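Local atomic coordinates of 'Carboxyl esterase 2 (PDB entry 5MIF), a protein that probably hydrolyses carboxylic esters, as an enzyme of the alpha/beta hydrolase fold. Residues V167-L170 with L171-E175; I132-L135 with I136-S139; G178-P181 with T182-G185. One frame throughout, in Å; residues are numbered along the deposited sequence.

Contact 1. Residues V167-L170 with L171-E175; sequences VQWL and LEHGE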
ATOM      1  N   VAL A 167      25.383  -2.320 -12.847  1.00 37.26           N
ATOM      2  CA  VAL A 167      24.822  -0.975 -12.754  1.00 39.38           C
ATOM      3  C   VAL A 167      25.816   0.064 -13.272  1.00 41.42           C
ATOM      4  O   VAL A 167      25.432   0.978 -14.016  1.00 39.95           O
ATOM      5  CB  VAL A 167      24.380  -0.644 -11.315  1.00 38.37           C
ATOM      6  CG1 VAL A 167      24.050   0.849 -11.172  1.00 37.49           C
ATOM      7  CG2 VAL A 167      23.179  -1.498 -10.949  1.00 32.86           C
ATOM      8  N   GLN A 168      27.092  -0.086 -12.915  1.00 37.56           N
ATOM      9  CA  GLN A 168      28.109   0.869 -13.375  1.00 40.99           C
ATOM     10  C   GLN A 168      28.200   0.865 -14.902  1.00 42.08           C
ATOM     11  O   GLN A 168      28.403   1.912 -15.526  1.00 44.52           O
ATOM     12  CB  GLN A 168      29.482   0.557 -12.768  1.00 41.91           C
ATOM     13  CG  GLN A 168      29.532   0.548 -11.237  1.00 41.52           C
ATOM     14  CD  GLN A 168      28.736   1.676 -10.587  1.00 42.48           C
ATOM     15  OE1 GLN A 168      29.049   2.855 -10.764  1.00 42.59           O
ATOM     16  NE2 GLN A 168      27.700   1.315  -9.838  1.00 35.50           N
ATOM     17  N   TRP A 169      28.070  -0.318 -15.492  1.00 40.41           N
ATOM     18  CA  TRP A 169      28.034  -0.458 -16.938  1.00 42.13           C
ATOM     19  C   TRP A 169      26.824   0.251 -17.542  1.00 41.82           C
ATOM     20  O   TRP A 169      26.944   0.938 -18.551  1.00 44.19           O
ATOM     21  CB  TRP A 169      28.016  -1.936 -17.340  1.00 41.84           C
ATOM     22  CG  TRP A 169      28.139  -2.141 -18.825  1.00 44.90           C
ATOM     23  CD1 TRP A 169      29.288  -2.381 -19.522  1.00 44.96           C
ATOM     24  CD2 TRP A 169      27.079  -2.114 -19.795  1.00 43.61           C
ATOM     25  NE1 TRP A 169      29.010  -2.502 -20.860  1.00 42.21           N
ATOM     26  CE2 TRP A 169      27.664  -2.343 -21.056  1.00 42.50           C
ATOM     27  CE3 TRP A 169      25.691  -1.917 -19.719  1.00 43.46           C
ATOM     28  CZ2 TRP A 169      26.915  -2.389 -22.234  1.00 42.25           C
ATOM     29  CZ3 TRP A 169      24.946  -1.958 -20.892  1.00 46.85           C
ATOM     30  CH2 TRP A 169      25.562  -2.194 -22.132  1.00 46.02           C
ATOM     31  N   LEU A 170      25.659   0.058 -16.932  1.00 41.96           N
ATOM     32  CA  LEU A 170      24.426   0.688 -17.391  1.00 40.36           C
ATOM     33  C   LEU A 170      24.576   2.205 -17.340  1.00 45.18           C
ATOM     34  O   LEU A 170      24.139   2.905 -18.248  1.00 47.21           O
ATOM     35  CB  LEU A 170      23.235   0.235 -16.543  1.00 42.53           C
ATOM     36  CG  LEU A 170      21.842   0.790 -16.888  1.00 42.85           C
ATOM     37  CD1 LEU A 170      21.427   0.407 -18.294  1.00 41.81           C
ATOM     38  CD2 LEU A 170      20.788   0.338 -15.883  1.00 39.85           C
ATOM     39  N   LEU A 171      25.206   2.704 -16.278  1.00 43.89           N
ATOM     40  CA  LEU A 171      25.430   4.134 -16.130  1.00 44.60           C
ATOM     41  C   LEU A 171      26.230   4.725 -17.287  1.00 46.44           C
ATOM     42  O   LEU A 171      25.944   5.823 -17.748  1.00 49.77           O
ATOM     43  CB  LEU A 171      26.118   4.427 -14.800  1.00 43.19           C
ATOM     44  CG  LEU A 171      25.153   4.338 -13.612  1.00 43.50           C
ATOM     45  CD1 LEU A 171      25.888   4.430 -12.284  1.00 38.79           C
ATOM     46  CD2 LEU A 171      24.092   5.421 -13.709  1.00 44.92           C
ATOM     47  N   GLU A 172      27.225   3.989 -17.757  1.00 47.13           N
ATOM     48  CA  GLU A 172      28.104   4.459 -18.815  1.00 46.91           C
ATOM     49  C   GLU A 172      27.545   4.246 -20.221  1.00 48.30           C
ATOM     50  O   GLU A 172      27.819   5.030 -21.127  1.00 52.39           O
ATOM     51  CB  GLU A 172      29.467   3.775 -18.706  1.00 50.08           C
ATOM     52  CG  GLU A 172      30.437   4.189 -19.801  1.00 48.66           C
ATOM     53  CD  GLU A 172      31.782   3.526 -19.663  1.00 58.68           C
ATOM     54  OE1 GLU A 172      32.597   3.633 -20.606  1.00 64.87           O
ATOM     55  OE2 GLU A 172      32.023   2.891 -18.613  1.00 62.17           O
ATOM     56  N   HIS A 173      26.802   3.165 -20.417  1.00 43.80           N
ATOM     57  CA  HIS A 173      26.429   2.759 -21.768  1.00 48.23           C
ATOM     58  C   HIS A 173      24.930   2.793 -22.056  1.00 49.30           C
ATOM     59  O   HIS A 173      24.507   2.528 -23.178  1.00 47.13           O
ATOM     60  CB  HIS A 173      26.971   1.352 -22.040  1.00 46.67           C
ATOM     61  CG  HIS A 173      28.463   1.262 -21.968  1.00 52.40           C
ATOM     62  ND1 HIS A 173      29.289   1.824 -22.922  1.00 57.22           N
ATOM     63  CD2 HIS A 173      29.281   0.682 -21.056  1.00 47.85           C
ATOM     64  CE1 HIS A 173      30.551   1.595 -22.598  1.00 54.83           C
ATOM     65  NE2 HIS A 173      30.575   0.906 -21.470  1.00 48.84           N
ATOM     66  N   GLY A 174      24.135   3.116 -21.041  1.00 46.20           N
ATOM     67  CA  GLY A 174      22.692   3.033 -21.151  1.00 48.64           C
ATOM     68  C   GLY A 174      22.117   3.883 -22.265  1.00 49.14           C
ATOM     69  O   GLY A 174      21.211   3.459 -22.984  1.00 48.05           O
ATOM     70  N   GLU A 175      22.658   5.085 -22.410  1.00 49.05           N
ATOM     71  CA  GLU A 175      22.142   6.032 -23.386  1.00 54.68           C
ATOM     72  C   GLU A 175      22.147   5.410 -24.780  1.00 53.42           C
ATOM     73  O   GLU A 175      21.197   5.577 -25.539  1.00 54.43           O
ATOM     74  CB  GLU A 175      22.953   7.324 -23.362  1.00 53.45           C
ATOM     75  CG  GLU A 175      22.305   8.460 -24.133  1.00 66.78           C
ATOM     76  CD  GLU A 175      22.936   9.807 -23.836  1.00 65.92           C
ATOM     77  OE1 GLU A 175      23.633   9.925 -22.806  1.00 71.86           O
ATOM     78  OE2 GLU A 175      22.710  10.749 -24.623  1.00 70.13           O
TER

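Contact 2. Residues I132-L135 with I136-S139; sequences ITNL and IRES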
ATOM      1  N   ILE A 132       8.233  -8.914 -14.100  1.00 36.36           N
ATOM      2  CA  ILE A 132       8.833  -7.998 -15.056  1.00 37.12           C
ATOM      3  C   ILE A 132       7.773  -7.374 -15.971  1.00 39.53           C
ATOM      4  O   ILE A 132       7.796  -6.168 -16.244  1.00 39.14           O
ATOM      5  CB  ILE A 132       9.897  -8.695 -15.907  1.00 41.55           C
ATOM      6  CG1 ILE A 132      11.083  -9.108 -15.040  1.00 42.85           C
ATOM      7  CG2 ILE A 132      10.400  -7.773 -16.996  1.00 37.44           C
ATOM      8  CD1 ILE A 132      12.019 -10.050 -15.757  1.00 44.39           C
ATOM      9  N   THR A 133       6.845  -8.202 -16.437  1.00 38.13           N
ATOM     10  CA  THR A 133       5.753  -7.739 -17.294  1.00 43.06           C
ATOM     11  C   THR A 133       4.873  -6.704 -16.588  1.00 38.27           C
ATOM     12  O   THR A 133       4.568  -5.652 -17.146  1.00 40.41           O
ATOM     13  CB  THR A 133       4.862  -8.910 -17.736  1.00 43.19           C
ATOM     14  OG1 THR A 133       5.664  -9.906 -18.380  1.00 40.29           O
ATOM     15  CG2 THR A 133       3.765  -8.417 -18.674  1.00 46.39           C
ATOM     16  N   ASN A 134       4.483  -7.019 -15.357  1.00 36.24           N
ATOM     17  CA  ASN A 134       3.717  -6.111 -14.517  1.00 40.78           C
ATOM     18  C   ASN A 134       4.441  -4.768 -14.338  1.00 42.15           C
ATOM     19  O   ASN A 134       3.833  -3.712 -14.482  1.00 43.05           O
ATOM     20  CB  ASN A 134       3.435  -6.760 -13.153  1.00 42.56           C
ATOM     21  CG  ASN A 134       2.277  -7.736 -13.202  1.00 52.82           C
ATOM     22  OD1 ASN A 134       1.388  -7.601 -14.045  1.00 61.29           O
ATOM     23  ND2 ASN A 134       2.282  -8.734 -12.313  1.00 48.05           N
ATOM     24  N   LEU A 135       5.729  -4.819 -14.010  1.00 40.13           N
ATOM     25  CA  LEU A 135       6.547  -3.623 -13.839  1.00 38.26           C
ATOM     26  C   LEU A 135       6.567  -2.805 -15.116  1.00 41.89           C
ATOM     27  O   LEU A 135       6.430  -1.580 -15.093  1.00 41.61           O
ATOM     28  CB  LEU A 135       7.975  -4.001 -13.449  1.00 37.78           C
ATOM     29  CG  LEU A 135       8.186  -4.390 -11.987  1.00 38.69           C
ATOM     30  CD1 LEU A 135       9.664  -4.663 -11.758  1.00 38.20           C
ATOM     31  CD2 LEU A 135       7.671  -3.287 -11.051  1.00 36.99           C
ATOM     32  N   ILE A 136       6.771  -3.479 -16.238  1.00 40.89           N
ATOM     33  CA  ILE A 136       6.812  -2.772 -17.504  1.00 38.72           C
ATOM     34  C   ILE A 136       5.442  -2.187 -17.842  1.00 42.04           C
ATOM     35  O   ILE A 136       5.357  -1.041 -18.286  1.00 41.62           O
ATOM     36  CB  ILE A 136       7.295  -3.671 -18.637  1.00 42.60           C
ATOM     37  CG1 ILE A 136       8.794  -3.932 -18.462  1.00 39.64           C
ATOM     38  CG2 ILE A 136       7.032  -3.017 -20.002  1.00 42.21           C
ATOM     39  CD1 ILE A 136       9.367  -4.827 -19.501  1.00 41.07           C
ATOM     40  N   ARG A 137       4.374  -2.949 -17.615  1.00 42.19           N
ATOM     41  CA  ARG A 137       3.041  -2.439 -17.927  1.00 42.81           C
ATOM     42  C   ARG A 137       2.735  -1.197 -17.101  1.00 42.25           C
ATOM     43  O   ARG A 137       2.305  -0.190 -17.651  1.00 40.47           O
ATOM     44  CB  ARG A 137       1.948  -3.482 -17.685  1.00 46.69           C
ATOM     45  CG  ARG A 137       0.563  -3.008 -18.182  1.00 46.59           C
ATOM     46  CD  ARG A 137      -0.569  -3.685 -17.450  1.00 49.33           C
ATOM     47  NE  ARG A 137      -0.275  -5.096 -17.231  1.00 59.23           N
ATOM     48  CZ  ARG A 137      -0.121  -5.650 -16.030  1.00 60.09           C
ATOM     49  NH1 ARG A 137      -0.230  -4.904 -14.929  1.00 61.02           N
ATOM     50  NH2 ARG A 137       0.150  -6.945 -15.930  1.00 57.33           N
ATOM     51  N   GLU A 138       2.986  -1.266 -15.790  1.00 39.73           N
ATOM     52  CA  GLU A 138       2.619  -0.177 -14.885  1.00 43.11           C
ATOM     53  C   GLU A 138       3.594   0.996 -14.868  1.00 42.36           C
ATOM     54  O   GLU A 138       3.168   2.141 -14.740  1.00 44.60           O
ATOM     55  CB  GLU A 138       2.455  -0.683 -13.447  1.00 40.36           C
ATOM     56  CG  GLU A 138       1.421  -1.764 -13.256  1.00 41.90           C
ATOM     57  CD  GLU A 138       0.024  -1.324 -13.685  1.00 49.81           C
ATOM     58  OE1 GLU A 138      -0.224  -0.106 -13.800  1.00 52.57           O
ATOM     59  OE2 GLU A 138      -0.829  -2.202 -13.922  1.00 50.24           O
ATOM     60  N   SER A 139       4.890   0.737 -14.998  1.00 38.51           N
ATOM     61  CA  SER A 139       5.861   1.824 -14.862  1.00 36.99           C
ATOM     62  C   SER A 139       6.111   2.583 -16.163  1.00 41.42           C
ATOM     63  O   SER A 139       6.495   3.751 -16.141  1.00 39.40           O
ATOM     64  CB  SER A 139       7.192   1.293 -14.324  1.00 39.48           C
ATOM     65  OG  SER A 139       7.929   0.652 -15.346  1.00 39.77           O
TER

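Contact 3. Residues G178-P181 with T182-G185; sequences GVDP and TNMG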
ATOM      1  N   GLY A 178      19.174   3.399 -25.428  1.00 49.72           N
ATOM      2  CA  GLY A 178      17.903   4.098 -25.448  1.00 46.34           C
ATOM      3  C   GLY A 178      17.285   4.269 -24.072  1.00 45.22           C
ATOM      4  O   GLY A 178      16.081   4.471 -23.960  1.00 48.26           O
ATOM      5  N   VAL A 179      18.094   4.163 -23.021  1.00 44.59           N
ATOM      6  CA  VAL A 179      17.588   4.412 -21.678  1.00 45.59           C
ATOM      7  C   VAL A 179      18.360   5.559 -21.061  1.00 45.09           C
ATOM      8  O   VAL A 179      19.470   5.887 -21.484  1.00 43.62           O
ATOM      9  CB  VAL A 179      17.677   3.172 -20.752  1.00 41.37           C
ATOM     10  CG1 VAL A 179      16.915   2.004 -21.352  1.00 42.58           C
ATOM     11  CG2 VAL A 179      19.130   2.803 -20.481  1.00 40.47           C
ATOM     12  N   ASP A 180      17.759   6.162 -20.048  1.00 47.95           N
ATOM     13  CA  ASP A 180      18.342   7.318 -19.393  1.00 48.71           C
ATOM     14  C   ASP A 180      18.911   6.933 -18.035  1.00 47.44           C
ATOM     15  O   ASP A 180      18.168   6.790 -17.068  1.00 47.90           O
ATOM     16  CB  ASP A 180      17.279   8.417 -19.254  1.00 50.51           C
ATOM     17  CG  ASP A 180      17.800   9.664 -18.566  1.00 51.57           C
ATOM     18  OD1 ASP A 180      19.023   9.770 -18.320  1.00 52.48           O
ATOM     19  OD2 ASP A 180      16.960  10.526 -18.238  1.00 61.19           O
ATOM     20  N   PRO A 181      20.239   6.766 -17.956  1.00 49.26           N
ATOM     21  CA  PRO A 181      20.862   6.348 -16.696  1.00 50.09           C
ATOM     22  C   PRO A 181      20.689   7.360 -15.568  1.00 53.24           C
ATOM     23  O   PRO A 181      20.867   7.000 -14.408  1.00 53.84           O
ATOM     24  CB  PRO A 181      22.346   6.206 -17.069  1.00 53.29           C
ATOM     25  CG  PRO A 181      22.352   6.028 -18.566  1.00 53.53           C
ATOM     26  CD  PRO A 181      21.220   6.882 -19.048  1.00 50.17           C
ATOM     27  N   THR A 182      20.323   8.595 -15.896  1.00 53.69           N
ATOM     28  CA  THR A 182      20.066   9.599 -14.870  1.00 51.49           C
ATOM     29  C   THR A 182      18.638   9.511 -14.352  1.00 49.71           C
ATOM     30  O   THR A 182      18.277  10.196 -13.403  1.00 57.79           O
ATOM     31  CB  THR A 182      20.311  11.033 -15.390  1.00 52.43           C
ATOM     32  OG1 THR A 182      19.201  11.445 -16.199  1.00 59.24           O
ATOM     33  CG2 THR A 182      21.580  11.096 -16.210  1.00 51.85           C
ATOM     34  N   ASN A 183      17.821   8.674 -14.975  1.00 46.33           N
ATOM     35  CA  ASN A 183      16.498   8.397 -14.438  1.00 48.25           C
ATOM     36  C   ASN A 183      16.334   6.929 -14.053  1.00 47.58           C
ATOM     37  O   ASN A 183      15.514   6.209 -14.635  1.00 42.66           O
ATOM     38  CB  ASN A 183      15.419   8.795 -15.438  1.00 50.59           C
ATOM     39  CG  ASN A 183      14.748  10.083 -15.059  1.00 58.97           C
ATOM     40  OD1 ASN A 183      14.030  10.147 -14.057  1.00 58.86           O
ATOM     41  ND2 ASN A 183      15.001  11.138 -15.837  1.00 56.20           N
ATOM     42  N   MET A 184      17.077   6.503 -13.035  1.00 47.76           N
ATOM     43  CA  MET A 184      17.180   5.080 -12.722  1.00 40.33           C
ATOM     44  C   MET A 184      16.459   4.708 -11.439  1.00 42.14           C
ATOM     45  O   MET A 184      16.551   5.418 -10.440  1.00 39.08           O
ATOM     46  CB  MET A 184      18.657   4.678 -12.608  1.00 37.17           C
ATOM     47  CG  MET A 184      18.903   3.171 -12.486  1.00 38.26           C
ATOM     48  SD  MET A 184      20.649   2.764 -12.266  1.00 36.33           S
ATOM     49  CE  MET A 184      21.302   3.281 -13.841  1.00 45.00           C
ATOM     50  N   GLY A 185      15.767   3.572 -11.462  1.00 34.86           N
ATOM     51  CA  GLY A 185      15.252   2.998 -10.244  1.00 35.34           C
ATOM     52  C   GLY A 185      15.989   1.712  -9.905  1.00 40.33           C
ATOM     53  O   GLY A 185      16.601   1.077 -10.784  1.00 38.67           O
TER

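Contact 1. Residues V167-L170 with L171-E175
Trp169 and His173 meet one turn apart on helix 158-173, near its C-terminal end, in an alpha/beta hydrolase fold. Their side chains cross at about a right angle. The indole has CG anti to the backbone N (chi1 -173°), which swings it along the helix toward the later turn. His173 then comes over one face of it. His173 CB sits 3.7 Å from the centroid of the Trp169 six-membered ring, almost straight above it, as a CH-pi contact. The imidazole continues over the five-membered ring. Here His173 CD2 is 3.2 Å from Trp169 NE1, toward the rim of the indole. The two rings are not parallel; their planes are 39° apart, an oblique pairing. Glu172 CG covers a face of the imidazole, 3.7 Å above its plane. His173 ND1 has a weak hydrogen bond to Lys176 NZ.

Further round the helix the contact is aliphatic. Val167 and Leu171 lie side by side and point the same way, with Val167 CG1 4.2 Å from Leu171 CD1. The same Leu171 CD1 also meets the amide oxygen of Gln168, at 3.8 Å from OE1. Val167, Leu170 and Leu171 all pack on Met184 of strand 184-189. On another side of the helix Trp169 rests on Leu80 and Leu82 of strand 75-82.

Helical backbone bonds link the same residues. Leu171 N donates to Val167 O at 2.9 Å and His173 N to Trp169 O at the same length, both in the helical i to i+4 pattern. The pattern runs on to Gly174, whose N donates to Leu170 O at 2.8 Å.

Contact 2. Residues I132-L135 with I136-S139
Ile132 and Ile136 lie side by side on the buried face of helix 129-139. This helix links strands 109-115 and 142-147 in a beta-alpha-beta unit of the alpha/beta hydrolase fold. Ile132 CG2 is 4.0 Å from Ile136 CD1, and both side chains point the same way. They press on Tyr95 of strand 90-97 and on strand 142-147, through Phe145 and Val143. Ile136 has CG1 anti to its carbonyl carbon (chi1 -72°), which lays CG1 back along the helix, 3.3 Å from Ile132 O. Ile136 N closes the same turn with a hydrogen bond to Ile132 O. Leu135 packs against Ile338 of helix 329-345.

The solvent side is marked by Arg137, which is exposed. It runs alongside Asn134, with guanidinium and amide planes 66° apart. The separation of Arg137 NH2 from Asn134 OD1, 2.3 Å, is too short to be trusted, so the details of that hydrogen bond are doubtful. Firmer is the salt bridge of Arg137 NH1 to Glu138 OE2 at 2.9 Å. The oxygen lies at the guanidinium edge, in its plane, and is met on its anti side. Glu138 is buried, although Arg137 beside it is exposed. Its OE2 also makes a salt bridge to Lys344 of the second subunit, a link between the two subunits.

The last turn is gripped twice. Leu135 O accepts from both Ser139 N and Ser139 OG, and Ser139 OG also bonds to Ala141 N. With alanine in place of Ser139, Leu135 O would keep only the backbone donor of the two, and Ala141 N would probably be left without its hydroxyl partner. The two donors approach from opposite faces of the carbonyl plane: Ser139 N at 2.8 Å, and Ser139 OG at 2.7 Å from Leu135 O.

Contact 3. Residues G178-P181 with T182-G185
The carboxylate of Asp180 takes hydrogen bonds from both residues that follow Pro181. Thr182 OG1 donates to Asp180 OD1 at 2.7 Å, on the syn side of that oxygen. Thr182 N reaches the same OD1 at 3.0 Å from above the carboxylate plane. This second bond closes an Asx turn. Both donors lie on one face of the carboxylate. The Thr182 hydroxyl sits between its backbone N and carbonyl carbon (chi1 78°), which turns it back toward Asp180. The other oxygen, Asp180 OD2, accepts from Asn183 ND2 at 3.2 Å. That bond is nearly straight at 171°, and the oxygen lies in the plane of the Asn183 amide. The carboxylate and amide planes are 73° apart, and ND2 meets OD2 from above the carboxylate plane. The other end of this amide, OD1, is bonded to Lys212 NZ.

The backbone makes the same corner. Residues Asp180 to Asn183 form a type I beta turn, with Asn183 N donating to Asp180 O at 2.8 Å. Pro181 suits the second place of such a turn. Three side-chain bonds and one backbone bond therefore fix the bend.

Packing is light and lies around Pro181. Met184 CB is 3.7 Å from Pro181 O. The Met184 chain bends at its last torsion, and its CE comes to 4.5 Å from Pro181 CB.

The turn carries the chain from the short strand 179-180 into strand 184-189 of the central sheet. Asp180 bonds through its backbone to Leu109, and Asn183 and Gly185 to Val111 of strand 109-115. On the other flank Met184 bonds to Lys212. Helix 158-173 lies over the turn, with Leu171 on Pro181 and Leu170 on Val179.

How the contacts relate
Contacts 1 and 3 adjoin, with centres 9 Å apart. Contact 3 follows contact 1 in the chain. Leu171 CD2 lies 3.5 Å from Met184 CE, and Gly174 O is 3.2 Å from Val179 N, a probable hydrogen bond. Contact 2 comes first in the chain and stands apart. Its nearest atoms are about 13 Å from contact 1 and about 9 Å from contact 3. Its helix follows strand 109-115, the strand on which contact 1 packs and to which contact 3 bonds. Strand 184-189, whose first residues belong to contact 3, leads to Ser190. That residue probably sits on the nucleophile elbow, in a triad with His317 and Asp287.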